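Side-chain contacts in beta-porphyranase A (Bacteroides plebeius, PDB 4AW7), which cleaves the sulfated red-seaweed polysaccharide porphyran at beta-1,4 linkages between D-galactose and L-galactose-6-sulfate, releasing mostly disaccharides: residues 251-256 with 479-484; 507-512 with 519-524; 558-563 with 583-588; 565-570 with 579-584. One frame throughout, in Å; residues are numbered along the deposited sequence. Where two conformers were deposited one is given.

Contact 1 (251-256 with 479-484)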
# COMPACT_ATOMS: atom_id res chain seq x y z
N LEU A 251 -1.65 -7.49 3.66
CA LEU A 251 -2.34 -6.39 4.31
C LEU A 251 -3.60 -6.83 5.03
O LEU A 251 -3.89 -6.35 6.13
CB LEU A 251 -2.62 -5.26 3.30
CG LEU A 251 -1.39 -4.66 2.62
CD1 LEU A 251 -1.85 -3.57 1.67
CD2 LEU A 251 -0.35 -4.15 3.60
N ASP A 252 -4.32 -7.79 4.46
CA ASP A 252 -5.47 -8.34 5.16
C ASP A 252 -5.08 -8.95 6.50
O ASP A 252 -5.86 -8.85 7.45
CB ASP A 252 -6.18 -9.41 4.32
CG ASP A 252 -7.14 -8.87 3.29
OD1 ASP A 252 -7.10 -7.66 2.97
OD2 ASP A 252 -7.99 -9.66 2.79
N MET A 253 -3.90 -9.57 6.61
CA MET A 253 -3.55 -10.18 7.90
C MET A 253 -3.36 -9.15 8.99
O MET A 253 -3.73 -9.36 10.14
CB MET A 253 -2.34 -11.07 7.79
CG MET A 253 -2.22 -12.06 8.94
SD MET A 253 -1.00 -13.36 8.57
CE MET A 253 -1.32 -14.47 9.96
N VAL A 254 -2.70 -8.05 8.62
CA VAL A 254 -2.51 -6.93 9.57
C VAL A 254 -3.87 -6.42 10.06
O VAL A 254 -4.07 -6.23 11.25
CB VAL A 254 -1.63 -5.82 8.98
CG1 VAL A 254 -1.54 -4.62 9.89
CG2 VAL A 254 -0.25 -6.36 8.63
N GLU A 255 -4.78 -6.18 9.12
CA GLU A 255 -6.12 -5.70 9.50
C GLU A 255 -6.85 -6.71 10.38
O GLU A 255 -7.48 -6.35 11.39
CB GLU A 255 -6.95 -5.43 8.24
CG GLU A 255 -6.47 -4.28 7.40
CD GLU A 255 -7.29 -4.05 6.12
OE1 GLU A 255 -8.36 -4.69 5.96
OE2 GLU A 255 -6.95 -3.17 5.26
N ALA A 256 -6.81 -7.98 9.97
CA ALA A 256 -7.54 -9.03 10.67
C ALA A 256 -7.05 -9.18 12.10
O ALA A 256 -7.88 -9.30 13.03
CB ALA A 256 -7.40 -10.34 9.90
N SER A 479 -13.58 -12.91 14.56
CA SER A 479 -12.83 -13.12 15.79
C SER A 479 -11.82 -14.22 15.62
O SER A 479 -10.94 -14.36 16.47
CB SER A 479 -13.79 -13.51 16.92
OG SER A 479 -14.48 -14.72 16.61
N GLU A 480 -11.94 -15.02 14.55
CA GLU A 480 -11.03 -16.14 14.27
C GLU A 480 -10.08 -15.80 13.15
O GLU A 480 -10.52 -15.33 12.11
CB GLU A 480 -11.85 -17.38 13.87
CG GLU A 480 -12.73 -17.91 14.97
CD GLU A 480 -11.91 -18.57 16.04
OE1 GLU A 480 -11.13 -19.47 15.72
OE2 GLU A 480 -12.05 -18.13 17.17
N TYR A 481 -8.79 -16.04 13.36
CA TYR A 481 -7.78 -15.89 12.32
C TYR A 481 -6.70 -16.95 12.53
O TYR A 481 -6.70 -17.67 13.55
CB TYR A 481 -7.18 -14.45 12.23
CG TYR A 481 -5.90 -14.26 12.99
CD1 TYR A 481 -5.80 -14.61 14.32
CD2 TYR A 481 -4.80 -13.68 12.38
CE1 TYR A 481 -4.58 -14.49 15.01
CE2 TYR A 481 -3.59 -13.54 13.05
CZ TYR A 481 -3.47 -13.96 14.37
OH TYR A 481 -2.25 -13.83 15.00
N LEU A 482 -5.78 -17.07 11.57
CA LEU A 482 -4.60 -17.94 11.69
C LEU A 482 -4.96 -19.32 12.21
O LEU A 482 -4.54 -19.75 13.29
CB LEU A 482 -3.50 -17.25 12.51
CG LEU A 482 -2.13 -17.94 12.50
CD1 LEU A 482 -1.62 -18.17 11.08
CD2 LEU A 482 -1.15 -17.09 13.27
N LYS A 483 -5.71 -20.06 11.40
CA LYS A 483 -6.21 -21.38 11.79
C LYS A 483 -5.50 -22.46 10.99
O LYS A 483 -5.50 -22.43 9.78
CB LYS A 483 -7.72 -21.47 11.55
CG LYS A 483 -8.57 -20.44 12.28
CD LYS A 483 -8.39 -20.40 13.75
CE LYS A 483 -8.93 -21.65 14.41
NZ LYS A 483 -9.12 -21.48 15.90
N PRO A 484 -4.89 -23.45 11.66
CA PRO A 484 -4.25 -24.52 10.92
C PRO A 484 -5.27 -25.41 10.25
O PRO A 484 -6.34 -25.65 10.80
CB PRO A 484 -3.54 -25.32 12.01
CG PRO A 484 -4.22 -25.02 13.24
CD PRO A 484 -4.71 -23.61 13.12

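Contact 2 (507-512 with 519-524)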
# COMPACT_ATOMS: atom_id res chain seq x y z
N LEU A 507 -16.20 -13.10 -0.12
CA LEU A 507 -15.31 -13.53 0.94
C LEU A 507 -13.86 -13.31 0.46
O LEU A 507 -13.50 -13.75 -0.64
CB LEU A 507 -15.53 -15.02 1.21
CG LEU A 507 -14.51 -15.69 2.13
CD1 LEU A 507 -14.59 -15.20 3.55
CD2 LEU A 507 -14.69 -17.21 2.02
N ARG A 508 -13.06 -12.63 1.29
CA ARG A 508 -11.62 -12.50 1.04
C ARG A 508 -10.96 -13.58 1.89
O ARG A 508 -10.80 -13.42 3.11
CB ARG A 508 -11.17 -11.14 1.47
CG ARG A 508 -11.82 -9.99 0.72
CD ARG A 508 -11.41 -8.65 1.23
NE ARG A 508 -9.98 -8.35 1.12
CZ ARG A 508 -9.40 -7.82 0.07
NH1 ARG A 508 -10.06 -7.49 -1.00
NH2 ARG A 508 -8.09 -7.60 0.15
N MET A 509 -10.60 -14.69 1.24
CA MET A 509 -10.06 -15.86 1.93
C MET A 509 -8.56 -15.89 1.73
O MET A 509 -8.11 -16.13 0.59
CB MET A 509 -10.70 -17.11 1.32
CG MET A 509 -10.14 -18.41 1.80
SD MET A 509 -10.82 -19.90 1.08
CE MET A 509 -10.22 -19.74 -0.60
N SER A 510 -7.80 -15.66 2.79
CA SER A 510 -6.34 -15.69 2.70
C SER A 510 -5.81 -16.98 3.29
O SER A 510 -6.19 -17.34 4.42
CB SER A 510 -5.71 -14.46 3.35
OG SER A 510 -6.06 -13.23 2.69
N ILE A 511 -4.92 -17.59 2.51
CA ILE A 511 -4.32 -18.88 2.89
C ILE A 511 -2.83 -18.83 2.65
O ILE A 511 -2.34 -18.22 1.70
CB ILE A 511 -4.97 -20.08 2.17
CG1 ILE A 511 -4.83 -19.96 0.66
CG2 ILE A 511 -6.45 -20.22 2.58
CD1 ILE A 511 -5.33 -21.21 -0.14
N GLY A 512 -2.10 -19.53 3.53
CA GLY A 512 -0.67 -19.83 3.34
C GLY A 512 -0.56 -21.35 3.37
O GLY A 512 -0.83 -21.97 4.40
N LYS A 519 -6.31 -25.23 -3.25
CA LYS A 519 -6.82 -23.87 -3.13
C LYS A 519 -8.34 -23.82 -3.38
O LYS A 519 -8.89 -22.73 -3.62
CB LYS A 519 -6.12 -22.95 -4.11
CG LYS A 519 -4.62 -22.87 -3.89
CD LYS A 519 -4.01 -22.12 -4.99
CE LYS A 519 -2.54 -21.88 -4.82
NZ LYS A 519 -1.68 -23.08 -4.88
N LYS A 520 -9.00 -24.98 -3.27
CA LYS A 520 -10.42 -25.17 -3.62
C LYS A 520 -11.13 -25.85 -2.49
O LYS A 520 -11.66 -26.96 -2.63
CB LYS A 520 -10.55 -26.04 -4.86
CG LYS A 520 -10.13 -25.29 -6.05
CD LYS A 520 -11.29 -24.44 -6.62
CE LYS A 520 -12.10 -25.22 -7.65
NZ LYS A 520 -13.18 -24.43 -8.31
N PRO A 521 -11.20 -25.18 -1.34
CA PRO A 521 -12.02 -25.72 -0.28
C PRO A 521 -13.50 -25.68 -0.67
O PRO A 521 -13.89 -24.95 -1.59
CB PRO A 521 -11.78 -24.77 0.89
CG PRO A 521 -11.50 -23.45 0.22
CD PRO A 521 -10.71 -23.82 -1.02
N VAL A 522 -14.30 -26.47 0.04
CA VAL A 522 -15.72 -26.23 0.05
C VAL A 522 -15.94 -25.01 0.95
O VAL A 522 -15.43 -24.95 2.08
CB VAL A 522 -16.49 -27.46 0.55
CG1 VAL A 522 -17.98 -27.10 0.79
CG2 VAL A 522 -16.32 -28.66 -0.42
N VAL A 523 -16.75 -24.06 0.45
CA VAL A 523 -17.05 -22.83 1.20
C VAL A 523 -18.58 -22.70 1.34
O VAL A 523 -19.28 -22.75 0.33
CB VAL A 523 -16.50 -21.58 0.49
CG1 VAL A 523 -16.93 -20.26 1.18
CG2 VAL A 523 -14.98 -21.64 0.37
N LYS A 524 -19.02 -22.52 2.57
CA LYS A 524 -20.45 -22.33 2.85
C LYS A 524 -20.66 -20.99 3.55
O LYS A 524 -19.97 -20.65 4.53
CB LYS A 524 -20.97 -23.48 3.72
CG LYS A 524 -20.91 -24.84 3.04
CD LYS A 524 -21.50 -25.98 3.88
CE LYS A 524 -21.36 -27.28 3.11
NZ LYS A 524 -22.23 -28.33 3.72

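Contact 3 (558-563 with 583-588)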
# COMPACT_ATOMS: atom_id res chain seq x y z
N GLN A 558 -27.63 -11.90 -1.07
CA GLN A 558 -28.86 -12.36 -0.49
C GLN A 558 -28.66 -13.54 0.48
O GLN A 558 -29.52 -13.81 1.33
CB GLN A 558 -29.91 -12.62 -1.61
CG GLN A 558 -30.21 -11.37 -2.58
CD GLN A 558 -30.73 -10.16 -1.83
OE1 GLN A 558 -31.27 -10.28 -0.74
NE2 GLN A 558 -30.55 -8.93 -2.43
N LEU A 559 -27.50 -14.20 0.43
CA LEU A 559 -27.16 -15.22 1.42
C LEU A 559 -26.82 -14.67 2.79
O LEU A 559 -26.80 -15.39 3.78
CB LEU A 559 -25.98 -16.09 0.94
CG LEU A 559 -26.25 -16.93 -0.31
CD1 LEU A 559 -24.96 -17.64 -0.77
CD2 LEU A 559 -27.38 -17.94 -0.08
N LEU A 560 -26.49 -13.38 2.87
CA LEU A 560 -26.15 -12.77 4.13
C LEU A 560 -27.40 -12.32 4.87
O LEU A 560 -28.37 -11.84 4.28
CB LEU A 560 -25.24 -11.54 3.93
CG LEU A 560 -23.88 -11.85 3.34
CD1 LEU A 560 -23.12 -10.57 3.08
CD2 LEU A 560 -23.08 -12.80 4.25
N LYS A 561 -27.32 -12.44 6.17
CA LYS A 561 -28.34 -11.92 7.08
C LYS A 561 -27.87 -10.69 7.82
O LYS A 561 -26.66 -10.45 7.98
CB LYS A 561 -28.80 -13.00 8.08
CG LYS A 561 -29.41 -14.24 7.36
CD LYS A 561 -30.67 -13.81 6.50
CE LYS A 561 -31.51 -14.94 5.96
NZ LYS A 561 -32.62 -14.41 5.07
N ASN A 562 -28.81 -9.91 8.34
CA ASN A 562 -28.43 -8.79 9.19
C ASN A 562 -27.93 -9.29 10.54
O ASN A 562 -28.61 -10.09 11.19
CB ASN A 562 -29.62 -7.86 9.37
CG ASN A 562 -30.01 -7.19 8.09
OD1 ASN A 562 -29.17 -6.57 7.42
ND2 ASN A 562 -31.27 -7.34 7.67
N GLY A 563 -26.76 -8.84 10.96
CA GLY A 563 -26.18 -9.24 12.24
C GLY A 563 -25.17 -10.35 12.06
O GLY A 563 -24.16 -10.21 11.36
N LEU A 583 -15.29 -10.58 5.22
CA LEU A 583 -16.42 -10.44 4.31
C LEU A 583 -16.47 -9.01 3.78
O LEU A 583 -16.40 -8.06 4.56
CB LEU A 583 -17.76 -10.78 4.98
CG LEU A 583 -18.00 -12.26 5.25
CD1 LEU A 583 -19.26 -12.45 6.05
CD2 LEU A 583 -18.07 -13.02 3.94
N GLN A 584 -16.62 -8.87 2.47
CA GLN A 584 -16.80 -7.56 1.84
C GLN A 584 -18.24 -7.48 1.35
O GLN A 584 -18.70 -8.40 0.67
CB GLN A 584 -15.84 -7.35 0.68
CG GLN A 584 -16.26 -6.13 -0.11
CD GLN A 584 -15.30 -5.73 -1.17
OE1 GLN A 584 -14.20 -5.29 -0.85
NE2 GLN A 584 -15.73 -5.80 -2.47
N VAL A 585 -18.92 -6.43 1.73
CA VAL A 585 -20.32 -6.21 1.35
C VAL A 585 -20.43 -4.84 0.68
O VAL A 585 -19.97 -3.85 1.23
CB VAL A 585 -21.26 -6.29 2.55
CG1 VAL A 585 -22.70 -6.14 2.11
CG2 VAL A 585 -21.08 -7.60 3.34
N GLU A 586 -20.98 -4.82 -0.52
CA GLU A 586 -21.24 -3.58 -1.21
C GLU A 586 -22.75 -3.43 -1.32
O GLU A 586 -23.42 -4.12 -2.09
CB GLU A 586 -20.56 -3.64 -2.53
CG GLU A 586 -19.05 -3.68 -2.42
CD GLU A 586 -18.43 -3.75 -3.78
OE1 GLU A 586 -18.58 -4.79 -4.45
OE2 GLU A 586 -17.89 -2.73 -4.23
N LYS A 587 -23.29 -2.54 -0.48
CA LYS A 587 -24.73 -2.48 -0.25
C LYS A 587 -25.30 -1.16 -0.77
O LYS A 587 -24.80 -0.08 -0.43
CB LYS A 587 -24.96 -2.53 1.27
CG LYS A 587 -26.39 -2.40 1.60
CD LYS A 587 -26.62 -2.53 3.13
CE LYS A 587 -27.98 -2.00 3.44
NZ LYS A 587 -28.32 -2.19 4.86
N TYR A 588 -26.37 -1.24 -1.56
CA TYR A 588 -27.09 -0.06 -1.98
C TYR A 588 -27.69 0.68 -0.79
O TYR A 588 -28.36 0.11 0.06
CB TYR A 588 -28.18 -0.40 -3.00
CG TYR A 588 -27.60 -0.82 -4.31
CD1 TYR A 588 -26.85 0.07 -5.07
CD2 TYR A 588 -27.78 -2.08 -4.81
CE1 TYR A 588 -26.33 -0.28 -6.28
CE2 TYR A 588 -27.23 -2.47 -6.04
CZ TYR A 588 -26.49 -1.57 -6.76
OH TYR A 588 -25.99 -1.99 -7.96

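Contact 4 (565-570 with 579-584)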
# COMPACT_ATOMS: atom_id res chain seq x y z
N ASN A 565 -23.29 -13.74 10.98
CA ASN A 565 -23.13 -14.58 9.83
C ASN A 565 -21.98 -15.52 10.10
O ASN A 565 -21.13 -15.21 10.94
CB ASN A 565 -22.84 -13.76 8.57
CG ASN A 565 -24.05 -12.95 8.11
OD1 ASN A 565 -24.77 -13.39 7.22
ND2 ASN A 565 -24.25 -11.76 8.69
N ASN A 566 -22.00 -16.67 9.43
CA ASN A 566 -20.93 -17.64 9.58
C ASN A 566 -20.45 -18.13 8.22
O ASN A 566 -21.24 -18.30 7.28
CB ASN A 566 -21.40 -18.84 10.40
CG ASN A 566 -20.27 -19.39 11.26
OD1 ASN A 566 -19.94 -18.81 12.30
ND2 ASN A 566 -19.67 -20.47 10.82
N VAL A 567 -19.14 -18.31 8.12
CA VAL A 567 -18.53 -18.91 6.96
C VAL A 567 -17.82 -20.18 7.42
O VAL A 567 -17.07 -20.13 8.38
CB VAL A 567 -17.56 -17.94 6.29
CG1 VAL A 567 -16.96 -18.65 5.12
CG2 VAL A 567 -18.29 -16.67 5.87
N ASP A 568 -18.08 -21.29 6.75
CA ASP A 568 -17.45 -22.58 7.07
C ASP A 568 -16.71 -23.03 5.86
O ASP A 568 -17.26 -23.01 4.76
CB ASP A 568 -18.52 -23.57 7.54
CG ASP A 568 -19.14 -23.09 8.82
OD1 ASP A 568 -18.58 -23.29 9.89
OD2 ASP A 568 -20.19 -22.41 8.76
N ILE A 569 -15.45 -23.46 6.03
CA ILE A 569 -14.68 -23.91 4.87
C ILE A 569 -13.97 -25.24 5.20
O ILE A 569 -13.54 -25.44 6.33
CB ILE A 569 -13.71 -22.84 4.31
CG1 ILE A 569 -12.55 -22.59 5.24
CG2 ILE A 569 -14.43 -21.54 4.03
CD1 ILE A 569 -11.52 -21.62 4.63
N THR A 570 -13.88 -26.10 4.20
CA THR A 570 -13.26 -27.41 4.39
C THR A 570 -12.33 -27.70 3.22
O THR A 570 -12.74 -27.70 2.07
CB THR A 570 -14.30 -28.54 4.59
OG1 THR A 570 -15.23 -28.15 5.61
CG2 THR A 570 -13.57 -29.83 5.03
N SER A 579 -5.09 -17.70 7.03
CA SER A 579 -4.54 -16.55 7.77
C SER A 579 -5.61 -15.54 8.17
O SER A 579 -5.62 -15.08 9.30
CB SER A 579 -3.42 -15.91 6.97
OG SER A 579 -3.88 -15.54 5.68
N SER A 580 -6.52 -15.25 7.24
CA SER A 580 -7.61 -14.30 7.55
C SER A 580 -8.81 -14.61 6.67
O SER A 580 -8.69 -15.11 5.54
CB SER A 580 -7.16 -12.84 7.38
OG SER A 580 -6.74 -12.53 6.06
N MET A 581 -9.97 -14.23 7.22
CA MET A 581 -11.27 -14.35 6.55
C MET A 581 -12.00 -13.05 6.79
O MET A 581 -12.27 -12.68 7.92
CB MET A 581 -12.06 -15.53 7.13
CG MET A 581 -11.42 -16.89 6.84
SD MET A 581 -11.74 -17.49 5.18
CE MET A 581 -13.36 -18.22 5.44
N ILE A 582 -12.31 -12.37 5.69
CA ILE A 582 -12.94 -11.04 5.74
C ILE A 582 -14.11 -11.06 4.77
O ILE A 582 -13.97 -11.49 3.63
CB ILE A 582 -11.93 -9.94 5.34
CG1 ILE A 582 -10.78 -9.89 6.35
CG2 ILE A 582 -12.62 -8.55 5.25
CD1 ILE A 582 -9.56 -9.10 5.91
N LEU A 583 -15.29 -10.58 5.22
CA LEU A 583 -16.42 -10.44 4.31
C LEU A 583 -16.47 -9.01 3.78
O LEU A 583 -16.40 -8.06 4.56
CB LEU A 583 -17.76 -10.78 4.98
CG LEU A 583 -18.00 -12.26 5.25
CD1 LEU A 583 -19.26 -12.45 6.05
CD2 LEU A 583 -18.07 -13.02 3.94
N GLN A 584 -16.62 -8.87 2.47
CA GLN A 584 -16.80 -7.56 1.84
C GLN A 584 -18.24 -7.48 1.35
O GLN A 584 -18.70 -8.40 0.67
CB GLN A 584 -15.84 -7.35 0.68
CG GLN A 584 -16.26 -6.13 -0.11
CD GLN A 584 -15.30 -5.73 -1.17
OE1 GLN A 584 -14.20 -5.29 -0.85
NE2 GLN A 584 -15.73 -5.80 -2.47

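Contact 1 (251-256 with 479-484)
The interface between the catalytic domain, with its parallel beta sheet, and the C-terminal beta-sandwich is the setting in which M253 meets Y481 and L482. M253 stands on helix 245-262, which lies against the parallel sheet through L251 and V254. Its side chain is stretched out. CG lies anti to the backbone N (chi1 -161°), and the next two torsions are also extended. The terminal methyl is thereby carried across to residues 481-482. There M253 CE sits 3.9 Å from Y481 CE2. M253 CE is also 3.9 Å from L482 CD1, so one methyl serves both partners. The M253 chain runs at about a right angle to the tyrosine side chain, and CE approaches the ring obliquely. L482 CB lies over the centre of one face of the Y481 ring, 3.6 Å above its plane. The ring is also held at its far end, where Y481 OH is hydrogen-bonded to W208 NE1, and Y257, one residue beyond the helix segment, meets it with the planes tilted by about 30°. On the sandwich side, L482 and K483 both face V578 in a G1 beta bulge of strand 469-484. K483 curls back, and K483 NZ forms a salt bridge with E480 OE1, 2.8 Å away and nearly in line with the C-O bond. Charged links accompany this apolar contact: D252 is bridged to R508 of the sandwich and to R307.

Contact 2 (507-512 with 519-524)
In the C-terminal beta-sandwich, strand 503-514 packs on strand 522-525 through V523 and on the loop leading into it through P521 and K519. L507, M509 and I511 make this contact. They are alternate residues of strand 503-514, all on its inward side. L507 and V523 meet tip to tip, with L507 CD2 3.9 Å from V523 CG1. M509 comes next. Its CG is anti to the backbone N (chi1 173°), which sends the chain straight out from the strand before it bends at the sulfur. M509 SD reaches P521 CG at 3.7 Å, and M509 CE lies 4.0 Å from the same P521 CG. The thioether therefore packs its sulfur and its methyl against the CG-CD side of the proline ring. The paired residues run in opposite order along the two segments, whose directions differ by 142°. Strand 503-514 belongs to the mixed sheet of the sandwich and strand 522-525 to the four-stranded antiparallel sheet. At the other end, I511 CD1 lies 4.2 Å from K519 CG, and the two side chains cross at about a right angle. The aliphatic part of the K519 side chain takes part. Its end leads away and makes a cation-pi contact with F547. F571 also packs on I511 and P521. R508 lies outside this row and joins D252 and E248 of the catalytic domain in salt bridges.

Contact 3 (558-563 with 583-588)
Apolar contacts join L560 to L583 and V585, and all three side chains are buried. L560 and V585 reach for each other tip to tip. L560 CD1 comes to 3.6 Å from V585 CG2, a close approach for two methyl groups. The other branch of the leucine turns to the next inward residue of strand 577-589, with L560 CD2 4.2 Å from L583 CD1. The leucine thus forks over two alternate residues of one strand. Its CG lies anti to the carbonyl carbon (chi1 -64°) and chi2 is extended. Together these torsions bring CD1 to V585 and CD2 to L583. A505 touches L560 from strand 503-514, and V567 lies beside L583.

Polar contacts flank this apolar core at and after L560. L560 O accepts a hydrogen bond from S500 OG. K561 O accepts one from N565 ND2, and N562 OD1 accepts one from S500 N.

Across the two segments the contact itself is wholly apolar. Its hold rests on shape and burial: a leucine from the loop between strands 546-555 and 563-570 packs on two inward residues of strand 577-589. The polar bonds to S500 and N565 lie beside the contact and not within it, and what passes between the two segments is methyl-to-methyl packing alone.

Contact 4 (565-570 with 579-584)
V567 and I569 of one sheet pack on M581 and L583 of the other inside the C-terminal beta-sandwich. Strand 563-570 belongs to the antiparallel sheet, and strand 577-589 to the mixed sheet. Their axes approach to 9.5 Å, and the strand directions differ by 134°. The tight part is built around the M581 methyl. M581 CE is 3.6 Å from V567 CG1 and 3.8 Å from I569 CG2. I569 CD1 lies 3.9 Å from the same M581 CE, so the methyl touches both branches of the isoleucine. The methionine chain bends at both its second and third torsions, which folds its end round into this place between the two beta-branched residues. L507 and M509 pack on M581 from strand 503-514, and F493 from strand 491-498.

Packing is looser towards L583. It meets V567 tip to tip, with V567 CG2 4.1 Å from L583 CD2.

The other face of strand 563-570 is polar and partly exposed. N566 and D568 point away from the mixed sheet. N566 ND2 has two partners, and one of them is S492 OG. The other lies in the same strand: N566 ND2 donates to D568 OD2 over 2.9 Å, arriving on the syn side of the carboxylate but 34° out of its plane.

Overall arrangement
Contact 1 spans the longest loop. It brings helix 245-262 of the catalytic domain against strand 469-484, 223 residues later. Contact 2 opens only after contact 1 has closed, and itself closes a short loop from strand 503-514 to strand 522-525. Contacts 3 and 4 follow. Contact 4 opens after contact 3 has opened, and both end on the same stretch of strand 577-589, sharing L583 and Q584. This strand lies in the mixed sheet beside strands 469-484 and 503-514, which contacts 1 and 2 use. Contacts 2 and 4 join the two sheets of the sandwich, contact 3 packs a loop against its mixed sheet, and contact 1 docks it on the catalytic domain.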